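Local coordinates for free serine kinase (Thermococcus kodakarensis KOD1, PDB 5X0J), which uses ADP to phosphorylate free L-serine, giving O-phospho-L-serine and AMP in the first step from serine to cysteine, at residues V16-I21 with I234-E239; Q31-E36 with V164-S169; G48-P53 with H71-G76. The protein carries 1 engineered substitution. All coordinates share one frame; numbering follows the deposited sequence.

Contact 1 of 3, residues V16-I21 with I234-E239; sequences VDYVFI and IDVKLE
Tyr18 meets Val236 and Ile234 in a contact made wholly of apolar side-chain packing. The side chains of Tyr18 and Val236 point at each other from opposing backbones, and methyl CG2 of Val236 settles against the phenol end of the ring, 3.5 Å from Tyr18 CZ. On the CD2 side of the same ring Ile234 brings up two branches, with its CG2 4.0 Å from Tyr18 CD2 and its CD1 equally near. With CG between the backbone N and the carbonyl carbon (chi1 62°), the Tyr18 ring is directed toward 234-239, where both residues meet it obliquely. The second methyl of Val236 serves Phe20: CG1 comes up at the ring edge, close to the ring plane, 4.1 Å from Phe20 CE1. The two rings also meet within their own segment, Tyr18 CE1 standing 3.9 Å above one face of the Phe20 ring, near its rim.

No polar bond crosses between the segments. Asp17 OD1 takes a weak hydrogen bond from Tyr18 N, and outside the contact Arg84 makes a cation-pi interaction with Phe20. This contact therefore rests on apolar side chains, while strand 236-237 has its backbone partner in strand 49-50.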
loop_
_atom_site.group_PDB
_atom_site.type_symbol
_atom_site.label_atom_id
_atom_site.label_comp_id
_atom_site.label_asym_id
_atom_site.label_seq_id
_atom_site.Cartn_x
_atom_site.Cartn_y
_atom_site.Cartn_z
ATOM N N VAL A 16 17.709 7.249 12.524
ATOM C CA VAL A 16 18.571 6.789 11.418
ATOM C C VAL A 16 19.017 7.894 10.467
ATOM O O VAL A 16 19.868 7.672 9.604
ATOM C CB VAL A 16 17.938 5.632 10.600
ATOM C CG1 VAL A 16 17.873 4.374 11.447
ATOM C CG2 VAL A 16 16.567 6.001 10.043
ATOM N N ASP A 17 18.484 9.099 10.624
ATOM C CA ASP A 17 18.871 10.215 9.749
ATOM C C ASP A 17 18.556 9.885 8.278
ATOM O O ASP A 17 18.254 8.732 7.902
ATOM C CB ASP A 17 20.370 10.575 9.933
ATOM C CG ASP A 17 20.679 12.048 9.653
ATOM O OD1 ASP A 17 19.743 12.846 9.405
ATOM O OD2 ASP A 17 21.875 12.416 9.668
ATOM N N TYR A 18 18.630 10.896 7.436
ATOM C CA TYR A 18 18.221 10.769 6.054
ATOM C C TYR A 18 19.315 11.268 5.158
ATOM O O TYR A 18 20.207 11.981 5.601
ATOM C CB TYR A 18 16.953 11.588 5.790
ATOM C CG TYR A 18 17.115 13.077 6.017
ATOM C CD1 TYR A 18 17.516 13.924 4.978
ATOM C CD2 TYR A 18 16.879 13.635 7.261
ATOM C CE1 TYR A 18 17.670 15.287 5.172
ATOM C CE2 TYR A 18 17.028 14.998 7.469
ATOM C CZ TYR A 18 17.420 15.818 6.421
ATOM O OH TYR A 18 17.566 17.176 6.636
ATOM N N VAL A 19 19.188 10.917 3.886
ATOM C CA VAL A 19 19.970 11.521 2.818
ATOM C C VAL A 19 18.993 11.925 1.723
ATOM O O VAL A 19 18.063 11.188 1.411
ATOM C CB VAL A 19 21.061 10.557 2.286
ATOM C CG1 VAL A 19 20.498 9.196 1.886
ATOM C CG2 VAL A 19 21.819 11.195 1.121
ATOM N N PHE A 20 19.200 13.097 1.138
ATOM C CA PHE A 20 18.394 13.514 0.011
ATOM C C PHE A 20 18.733 12.652 -1.199
ATOM O O PHE A 20 19.910 12.463 -1.523
ATOM C CB PHE A 20 18.647 14.981 -0.336
ATOM C CG PHE A 20 18.029 15.966 0.617
ATOM C CD1 PHE A 20 16.673 15.929 0.921
ATOM C CD2 PHE A 20 18.798 16.979 1.171
ATOM C CE1 PHE A 20 16.112 16.854 1.780
ATOM C CE2 PHE A 20 18.243 17.901 2.036
ATOM C CZ PHE A 20 16.897 17.844 2.338
ATOM N N ILE A 21 17.697 12.136 -1.861
ATOM C CA ILE A 21 17.841 11.393 -3.112
ATOM C C ILE A 21 16.877 12.015 -4.110
ATOM O O ILE A 21 15.748 12.383 -3.763
ATOM C CB ILE A 21 17.546 9.884 -2.913
ATOM C CG1 ILE A 21 18.551 9.246 -1.942
ATOM C CG2 ILE A 21 17.557 9.134 -4.238
ATOM C CD1 ILE A 21 19.981 9.155 -2.445
ATOM N N ILE A 234 11.602 13.208 11.229
ATOM C CA ILE A 234 12.607 14.164 10.750
ATOM C C ILE A 234 11.911 15.503 10.584
ATOM O O ILE A 234 10.686 15.585 10.652
ATOM C CB ILE A 234 13.309 13.693 9.453
ATOM C CG1 ILE A 234 12.309 13.544 8.291
ATOM C CG2 ILE A 234 14.042 12.376 9.725
ATOM C CD1 ILE A 234 12.946 13.227 6.949
ATOM N N ASP A 235 12.699 16.555 10.421
ATOM C CA ASP A 235 12.134 17.903 10.365
ATOM C C ASP A 235 12.782 18.615 9.188
ATOM O O ASP A 235 13.854 19.223 9.294
ATOM C CB ASP A 235 12.325 18.618 11.701
ATOM C CG ASP A 235 11.427 19.842 11.845
ATOM O OD1 ASP A 235 10.173 19.701 11.884
ATOM O OD2 ASP A 235 11.981 20.955 11.938
ATOM N N VAL A 236 12.134 18.458 8.040
ATOM C CA VAL A 236 12.626 18.981 6.779
ATOM C C VAL A 236 11.535 19.876 6.213
ATOM O O VAL A 236 10.379 19.469 6.115
ATOM C CB VAL A 236 12.972 17.847 5.786
ATOM C CG1 VAL A 236 13.419 18.430 4.454
ATOM C CG2 VAL A 236 14.054 16.935 6.356
ATOM N N LYS A 237 11.900 21.105 5.885
ATOM C CA LYS A 237 10.952 22.044 5.289
ATOM C C LYS A 237 10.642 21.597 3.870
ATOM O O LYS A 237 11.549 21.220 3.130
ATOM C CB LYS A 237 11.524 23.462 5.263
ATOM C CG LYS A 237 11.847 24.040 6.630
ATOM C CD LYS A 237 12.637 25.336 6.530
ATOM C CE LYS A 237 13.181 25.747 7.882
ATOM N N LEU A 238 9.372 21.682 3.480
ATOM C CA LEU A 238 8.981 21.363 2.107
ATOM C C LEU A 238 9.809 22.164 1.102
ATOM O O LEU A 238 10.226 21.621 0.086
ATOM C CB LEU A 238 7.485 21.598 1.896
ATOM C CG LEU A 238 6.930 21.389 0.479
ATOM C CD1 LEU A 238 7.284 20.008 -0.068
ATOM C CD2 LEU A 238 5.426 21.603 0.491
ATOM N N GLU A 239 10.096 23.434 1.399
ATOM C CA GLU A 239 10.892 24.236 0.466
ATOM C C GLU A 239 12.302 23.675 0.204
ATOM O O GLU A 239 12.860 23.901 -0.880
ATOM C CB GLU A 239 10.956 25.704 0.906
ATOM C CG GLU A 239 11.816 25.980 2.132
ATOM C CD GLU A 239 11.503 27.302 2.822
ATOM O OE1 GLU A 239 10.310 27.669 2.945
ATOM O OE2 GLU A 239 12.455 27.982 3.260
#

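Contact 2 of 3, residues Q31-E36 with V164-S169; sequences QLVQKE and VLDEMS. With AMP (adenosine monophosphate), chain B.
Asp166 reaches out of helix 155-170 toward the start of helix 34-47, its carboxylate turned so that OD1 receives Gln34 N at 2.8 Å. The N-H approaches on the syn side, 19° out of the carboxylate plane, and the bond is fairly straight at 164°. A chi1 of -167°, with CG trans to the amide nitrogen, holds the carboxylate beside the first turn, where OD1 also lies 3.9 Å from Val33 CG1 as the two side chains pass at a slant. Val33, at the N-cap position, offers no side-chain acceptor, and Asp166 from the other helix takes the first-turn N-H instead. One water takes the N-H of Lys35 and donates to Asp166 OD1; another joins Asp166 OD2 to Leu32 O. One turn further along, the bent Lys35 chain carries its CE past Ser169 O at 3.4 Å. Replacing Asp166 with alanine would probably leave Gln34 N and both waters without their carboxylate partner and weaken the link between the helices. A negative group thus faces the N-terminal end of a helix that carries Glu36 of the AMP pocket, a placement likely to be favoured by the helix dipole, and it ties the ParB-like part to the SerK C-terminal part.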
loop_
_atom_site.group_PDB
_atom_site.type_symbol
_atom_site.label_atom_id
_atom_site.label_comp_id
_atom_site.label_asym_id
_atom_site.label_seq_id
_atom_site.Cartn_x
_atom_site.Cartn_y
_atom_site.Cartn_z
ATOM N N GLN A 31 0.960 0.708 -7.686
ATOM C CA GLN A 31 0.026 1.794 -7.976
ATOM C C GLN A 31 -0.373 2.597 -6.727
ATOM O O GLN A 31 -0.025 2.242 -5.594
ATOM C CB GLN A 31 -1.232 1.215 -8.623
ATOM C CG GLN A 31 -0.999 0.596 -9.997
ATOM C CD GLN A 31 -2.192 -0.165 -10.515
ATOM O OE1 GLN A 31 -2.885 -0.852 -9.772
ATOM N NE2 GLN A 31 -2.442 -0.053 -11.806
ATOM N N LEU A 32 -1.091 3.694 -6.963
ATOM C CA LEU A 32 -1.503 4.654 -5.935
ATOM C C LEU A 32 -2.981 4.539 -5.585
ATOM O O LEU A 32 -3.765 4.056 -6.383
ATOM C CB LEU A 32 -1.227 6.085 -6.412
ATOM C CG LEU A 32 0.183 6.382 -6.924
ATOM C CD1 LEU A 32 0.328 7.858 -7.249
ATOM C CD2 LEU A 32 1.228 5.958 -5.894
ATOM N N VAL A 33 -3.317 4.946 -4.363
ATOM C CA VAL A 33 -4.667 5.179 -3.857
ATOM C C VAL A 33 -4.858 6.694 -3.826
ATOM O O VAL A 33 -4.059 7.422 -3.199
ATOM C CB VAL A 33 -4.811 4.613 -2.423
ATOM C CG1 VAL A 33 -6.234 4.811 -1.898
ATOM C CG2 VAL A 33 -4.394 3.139 -2.396
ATOM N N GLN A 34 -5.907 7.181 -4.492
ATOM C CA GLN A 34 -6.104 8.621 -4.639
ATOM C C GLN A 34 -6.186 9.359 -3.312
ATOM O O GLN A 34 -5.558 10.403 -3.151
ATOM C CB GLN A 34 -7.338 8.941 -5.481
ATOM C CG GLN A 34 -7.583 10.439 -5.611
ATOM C CD GLN A 34 -8.499 10.790 -6.754
ATOM O OE1 GLN A 34 -8.405 10.209 -7.824
ATOM N NE2 GLN A 34 -9.369 11.773 -6.540
ATOM N N LYS A 35 -6.953 8.833 -2.362
ATOM C CA LYS A 35 -7.084 9.509 -1.060
ATOM C C LYS A 35 -5.777 9.575 -0.273
ATOM O O LYS A 35 -5.579 10.492 0.520
ATOM C CB LYS A 35 -8.136 8.832 -0.193
ATOM C CG LYS A 35 -9.552 8.964 -0.711
ATOM C CD LYS A 35 -10.161 10.329 -0.527
ATOM C CE LYS A 35 -11.680 10.217 -0.571
ATOM N NZ LYS A 35 -12.323 11.549 -0.650
ATOM N N GLU A 36 -4.898 8.596 -0.467
ATOM C CA GLU A 36 -3.572 8.593 0.173
ATOM C C GLU A 36 -2.692 9.694 -0.437
ATOM O O GLU A 36 -2.020 10.437 0.282
ATOM C CB GLU A 36 -2.933 7.213 0.010
ATOM C CG GLU A 36 -1.593 6.972 0.706
ATOM C CD GLU A 36 -1.686 6.638 2.179
ATOM O OE1 GLU A 36 -0.977 5.696 2.606
ATOM O OE2 GLU A 36 -2.476 7.290 2.881
ATOM N N VAL A 164 -11.693 -0.275 -8.565
ATOM C CA VAL A 164 -13.067 -0.097 -8.128
ATOM C C VAL A 164 -13.121 0.529 -6.731
ATOM O O VAL A 164 -13.884 1.465 -6.506
ATOM C CB VAL A 164 -13.835 -1.434 -8.155
ATOM C CG1 VAL A 164 -15.159 -1.347 -7.388
ATOM C CG2 VAL A 164 -14.085 -1.855 -9.594
ATOM N N LEU A 165 -12.306 0.027 -5.808
ATOM C CA LEU A 165 -12.301 0.564 -4.448
ATOM C C LEU A 165 -11.827 2.011 -4.428
ATOM O O LEU A 165 -12.394 2.835 -3.711
ATOM C CB LEU A 165 -11.421 -0.283 -3.527
ATOM C CG LEU A 165 -11.857 -1.734 -3.315
ATOM C CD1 LEU A 165 -10.822 -2.451 -2.463
ATOM C CD2 LEU A 165 -13.242 -1.822 -2.697
ATOM N N ASP A 166 -10.806 2.320 -5.233
ATOM C CA ASP A 166 -10.315 3.699 -5.373
ATOM C C ASP A 166 -11.427 4.630 -5.843
ATOM O O ASP A 166 -11.672 5.677 -5.249
ATOM C CB ASP A 166 -9.149 3.722 -6.358
ATOM C CG ASP A 166 -8.377 5.019 -6.351
ATOM O OD1 ASP A 166 -8.066 5.545 -5.258
ATOM O OD2 ASP A 166 -8.028 5.480 -7.457
ATOM N N GLU A 167 -12.119 4.224 -6.899
ATOM C CA GLU A 167 -13.206 5.031 -7.435
ATOM C C GLU A 167 -14.347 5.222 -6.439
ATOM O O GLU A 167 -14.856 6.332 -6.284
ATOM C CB GLU A 167 -13.747 4.405 -8.710
ATOM C CG GLU A 167 -12.758 4.450 -9.860
ATOM C CD GLU A 167 -13.181 3.595 -11.041
ATOM O OE1 GLU A 167 -14.273 2.990 -11.010
ATOM O OE2 GLU A 167 -12.401 3.527 -12.012
ATOM N N MET A 168 -14.748 4.143 -5.778
ATOM C CA MET A 168 -15.836 4.226 -4.804
ATOM C C MET A 168 -15.455 5.085 -3.608
ATOM O O MET A 168 -16.305 5.782 -3.057
ATOM C CB MET A 168 -16.290 2.837 -4.368
ATOM C CG MET A 168 -16.932 2.050 -5.503
ATOM S SD MET A 168 -17.608 0.457 -5.019
ATOM C CE MET A 168 -19.170 0.979 -4.293
ATOM N N SER A 169 -14.183 5.034 -3.222
ATOM C CA SER A 169 -13.639 5.889 -2.162
ATOM C C SER A 169 -13.708 7.369 -2.551
ATOM O O SER A 169 -14.174 8.219 -1.786
ATOM C CB SER A 169 -12.201 5.456 -1.872
ATOM O OG SER A 169 -11.489 6.402 -1.106
HETATM P P AMP B . 3.504 6.609 1.020
HETATM O O1P AMP B . 4.279 7.884 0.729
HETATM O O2P AMP B . 3.097 5.870 -0.239
HETATM O O3P AMP B . 4.199 5.759 2.050
HETATM O "O5'" AMP B . 2.104 7.064 1.666
HETATM C "C5'" AMP B . 1.903 8.350 2.247
HETATM C "C4'" AMP B . 2.799 8.521 3.461
HETATM O "O4'" AMP B . 2.963 9.900 3.724
HETATM C "C3'" AMP B . 2.269 7.967 4.802
HETATM O "O3'" AMP B . 3.275 7.146 5.389
HETATM C "C2'" AMP B . 2.011 9.163 5.717
HETATM O "O2'" AMP B . 2.257 8.897 7.095
HETATM C "C1'" AMP B . 3.012 10.105 5.108
HETATM N N9 AMP B . 2.845 11.546 5.383
HETATM C C8 AMP B . 1.717 12.231 5.653
HETATM N N7 AMP B . 1.978 13.551 5.816
HETATM C C5 AMP B . 3.296 13.705 5.636
HETATM C C6 AMP B . 4.239 14.835 5.673
HETATM N N6 AMP B . 3.788 16.081 5.934
HETATM N N1 AMP B . 5.544 14.562 5.434
HETATM C C2 AMP B . 6.006 13.318 5.168
HETATM N N3 AMP B . 5.200 12.245 5.130
HETATM C C4 AMP B . 3.871 12.385 5.351
HETATM O O HOH W 1 -5.288 5.977 -7.806
HETATM O O HOH W 2 -8.851 6.713 -2.870
#

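Contact 3 of 3, residues G48-P53 with H71-G76; sequences GIFWKP and HHRWAG. With AMP (adenosine monophosphate), chain B; SEP (phosphoserine), chain C.
Phe50 turns a ring face to the C2 edge of the adenine of AMP, the planes steeply tilted, with C2 of the base 3.7 Å above the ring plane near its rim; Trp51 lies across the opposite side of the base, face on and closer to parallel. The far end of the Phe50 ring meets Arg73, CZ lying 3.7 Å from Arg73 CD. The arginine chain bends at chi3 (-74°), which swings the guanidinium back to lie between the phosphate and the 48-53 backbone. There NH1 bonds to Lys52 O at 3.0 Å, in the guanidinium plane but well above the carbonyl plane, and more weakly to Pro53 O. A water links Pro53 O to Arg73 NH2. On the phosphate side Arg73 NE gives a nearly straight bond (169°) to AMP O1P and NH2 one to AMP O3P. Lys52 runs over a guanidinium face and ends on the ribose, its NZ 2.9 Å from AMP O3'. The helix start completes the grip: His72 N and ND1 both hold AMP O2P, and His71 ND1 meets phosphoserine O3P at 2.7 Å, edge-on to the imidazole. The phosphates of the two products are thus held close together, consistent with phosphoryl transfer from nucleotide to serine. Strand 49-50 pairs with strand 236-237, Phe40 of helix 34-47 touches both Phe50 and Arg73, and Pro86 of strand 84-90 packs on Phe50.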
loop_
_atom_site.group_PDB
_atom_site.type_symbol
_atom_site.label_atom_id
_atom_site.label_comp_id
_atom_site.label_asym_id
_atom_site.label_seq_id
_atom_site.Cartn_x
_atom_site.Cartn_y
_atom_site.Cartn_z
ATOM N N GLY A 48 3.902 22.505 5.833
ATOM C CA GLY A 48 5.229 22.979 5.432
ATOM C C GLY A 48 6.388 22.075 5.853
ATOM O O GLY A 48 7.552 22.436 5.634
ATOM N N ILE A 49 6.087 20.914 6.446
ATOM C CA ILE A 49 7.108 20.018 7.008
ATOM C C ILE A 49 6.927 18.635 6.414
ATOM O O ILE A 49 5.806 18.120 6.344
ATOM C CB ILE A 49 7.018 19.929 8.554
ATOM C CG1 ILE A 49 7.414 21.263 9.194
ATOM C CG2 ILE A 49 7.880 18.803 9.121
ATOM C CD1 ILE A 49 8.861 21.662 9.024
ATOM N N PHE A 50 8.047 18.050 5.993
ATOM C CA PHE A 50 8.126 16.673 5.512
ATOM C C PHE A 50 8.812 15.894 6.634
ATOM O O PHE A 50 9.977 16.125 6.909
ATOM C CB PHE A 50 8.923 16.632 4.203
ATOM C CG PHE A 50 8.975 15.273 3.551
ATOM C CD1 PHE A 50 9.921 14.335 3.950
ATOM C CD2 PHE A 50 8.097 14.940 2.527
ATOM C CE1 PHE A 50 9.973 13.099 3.339
ATOM C CE2 PHE A 50 8.157 13.686 1.912
ATOM C CZ PHE A 50 9.110 12.783 2.328
ATOM N N TRP A 51 8.067 15.008 7.303
ATOM C CA TRP A 51 8.518 14.424 8.585
ATOM C C TRP A 51 8.833 12.926 8.582
ATOM O O TRP A 51 9.251 12.409 9.608
ATOM C CB TRP A 51 7.530 14.769 9.730
ATOM C CG TRP A 51 6.094 14.374 9.458
ATOM C CD1 TRP A 51 5.087 15.190 9.021
ATOM C CD2 TRP A 51 5.523 13.066 9.573
ATOM N NE1 TRP A 51 3.927 14.475 8.887
ATOM C CE2 TRP A 51 4.161 13.167 9.204
ATOM C CE3 TRP A 51 6.019 11.820 9.985
ATOM C CZ2 TRP A 51 3.298 12.062 9.200
ATOM C CZ3 TRP A 51 5.150 10.716 9.999
ATOM C CH2 TRP A 51 3.806 10.855 9.601
ATOM N N LYS A 52 8.666 12.251 7.453
ATOM C CA LYS A 52 8.865 10.801 7.365
ATOM C C LYS A 52 9.743 10.476 6.159
ATOM O O LYS A 52 9.313 10.666 5.036
ATOM C CB LYS A 52 7.519 10.081 7.229
ATOM C CG LYS A 52 7.646 8.570 7.306
ATOM C CD LYS A 52 6.342 7.839 7.029
ATOM C CE LYS A 52 5.388 7.883 8.191
ATOM N NZ LYS A 52 4.337 6.843 8.028
ATOM N N PRO A 53 10.950 9.940 6.374
ATOM C CA PRO A 53 11.795 9.660 5.209
ATOM C C PRO A 53 11.290 8.494 4.392
ATOM O O PRO A 53 10.705 7.562 4.936
ATOM C CB PRO A 53 13.152 9.292 5.827
ATOM C CG PRO A 53 12.802 8.766 7.155
ATOM C CD PRO A 53 11.635 9.595 7.633
ATOM N N HIS A 71 5.438 5.524 -2.138
ATOM C CA HIS A 71 4.893 5.791 -3.474
ATOM C C HIS A 71 4.116 7.090 -3.571
ATOM O O HIS A 71 4.217 7.799 -4.576
ATOM C CB HIS A 71 4.028 4.627 -3.923
ATOM C CG HIS A 71 4.830 3.419 -4.240
ATOM N ND1 HIS A 71 5.325 2.588 -3.265
ATOM C CD2 HIS A 71 5.330 2.966 -5.413
ATOM C CE1 HIS A 71 6.044 1.636 -3.825
ATOM N NE2 HIS A 71 6.077 1.857 -5.124
ATOM N N HIS A 72 3.370 7.405 -2.521
ATOM C CA HIS A 72 2.507 8.586 -2.525
ATOM C C HIS A 72 3.298 9.846 -2.245
ATOM O O HIS A 72 3.086 10.874 -2.903
ATOM C CB HIS A 72 1.339 8.372 -1.564
ATOM C CG HIS A 72 0.492 7.198 -1.943
ATOM N ND1 HIS A 72 0.840 5.899 -1.649
ATOM C CD2 HIS A 72 -0.644 7.123 -2.671
ATOM C CE1 HIS A 72 -0.070 5.079 -2.132
ATOM N NE2 HIS A 72 -0.982 5.801 -2.749
ATOM N N ARG A 73 4.237 9.761 -1.310
ATOM C CA ARG A 73 5.176 10.866 -1.117
ATOM C C ARG A 73 5.913 11.176 -2.433
ATOM O O ARG A 73 6.030 12.347 -2.842
ATOM C CB ARG A 73 6.178 10.567 -0.012
ATOM C CG ARG A 73 5.648 10.834 1.387
ATOM C CD ARG A 73 6.480 10.160 2.455
ATOM N NE ARG A 73 6.248 8.712 2.485
ATOM C CZ ARG A 73 6.974 7.836 3.176
ATOM N NH1 ARG A 73 8.008 8.236 3.924
ATOM N NH2 ARG A 73 6.655 6.547 3.145
ATOM N N TRP A 74 6.400 10.131 -3.096
ATOM C CA TRP A 74 7.153 10.313 -4.354
ATOM C C TRP A 74 6.280 10.951 -5.434
ATOM O O TRP A 74 6.658 11.963 -6.033
ATOM C CB TRP A 74 7.721 8.963 -4.808
ATOM C CG TRP A 74 8.276 8.916 -6.202
ATOM C CD1 TRP A 74 9.506 9.360 -6.620
ATOM C CD2 TRP A 74 7.634 8.360 -7.353
ATOM N NE1 TRP A 74 9.663 9.110 -7.959
ATOM C CE2 TRP A 74 8.535 8.492 -8.436
ATOM C CE3 TRP A 74 6.388 7.738 -7.572
ATOM C CZ2 TRP A 74 8.212 8.057 -9.738
ATOM C CZ3 TRP A 74 6.074 7.292 -8.851
ATOM C CH2 TRP A 74 6.984 7.461 -9.922
ATOM N N ALA A 75 5.095 10.397 -5.656
ATOM C CA ALA A 75 4.185 10.938 -6.666
ATOM C C ALA A 75 3.712 12.346 -6.311
ATOM O O ALA A 75 3.620 13.218 -7.178
ATOM C CB ALA A 75 2.982 10.026 -6.847
ATOM N N GLY A 76 3.398 12.570 -5.034
ATOM C CA GLY A 76 2.942 13.879 -4.585
ATOM C C GLY A 76 4.002 14.961 -4.691
ATOM O O GLY A 76 3.731 16.062 -5.181
HETATM P P AMP B . 3.504 6.609 1.020
HETATM O O1P AMP B . 4.279 7.884 0.729
HETATM O O2P AMP B . 3.097 5.870 -0.239
HETATM O O3P AMP B . 4.199 5.759 2.050
HETATM O "O5'" AMP B . 2.104 7.064 1.666
HETATM C "C5'" AMP B . 1.903 8.350 2.247
HETATM C "C4'" AMP B . 2.799 8.521 3.461
HETATM O "O4'" AMP B . 2.963 9.900 3.724
HETATM C "C3'" AMP B . 2.269 7.967 4.802
HETATM O "O3'" AMP B . 3.275 7.146 5.389
HETATM C "C2'" AMP B . 2.011 9.163 5.717
HETATM O "O2'" AMP B . 2.257 8.897 7.095
HETATM C "C1'" AMP B . 3.012 10.105 5.108
HETATM N N9 AMP B . 2.845 11.546 5.383
HETATM C C8 AMP B . 1.717 12.231 5.653
HETATM N N7 AMP B . 1.978 13.551 5.816
HETATM C C5 AMP B . 3.296 13.705 5.636
HETATM C C6 AMP B . 4.239 14.835 5.673
HETATM N N6 AMP B . 3.788 16.081 5.934
HETATM N N1 AMP B . 5.544 14.562 5.434
HETATM C C2 AMP B . 6.006 13.318 5.168
HETATM N N3 AMP B . 5.200 12.245 5.130
HETATM C C4 AMP B . 3.871 12.385 5.351
HETATM N N SEP C . 5.377 -0.252 -0.019
HETATM C CA SEP C . 4.701 0.323 1.184
HETATM C CB SEP C . 3.193 0.367 0.936
HETATM O OG SEP C . 2.936 1.151 -0.227
HETATM C C SEP C . 5.070 -0.460 2.417
HETATM O O SEP C . 4.372 -0.365 3.446
HETATM O OXT SEP C . 6.070 -1.202 2.425
HETATM P P SEP C . 3.160 2.758 -0.219
HETATM O O1P SEP C . 2.935 3.188 1.222
HETATM O O2P SEP C . 2.101 3.218 -1.170
HETATM O O3P SEP C . 4.564 2.963 -0.727
HETATM O O HOH W 3 8.708 5.502 5.124
#

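From the N terminus, the chain enters contact 1 at 16-21, contact 2 at 31-36 and contact 3 at 48-53. Contact 3 closes first, at 71-76, after strands 54-58 and 65-67, joining strand 49-50 to helix 71-80. Contact 2 closes at 164-169, tying the ParB-like part to helix 155-170 of the C-terminal part. Contact 1 closes last, at 234-239, bringing the region of the first sheet's strand 19-22 to the C-terminal strand 236-237. The three loops are therefore nested, none crossing another. Contacts 1 and 3 share the two-stranded sheet, where Val236 O and Phe50 N probably bond. Contacts 2 and 3 meet where Val33 N and His72 NE2 pair, and both touch AMP.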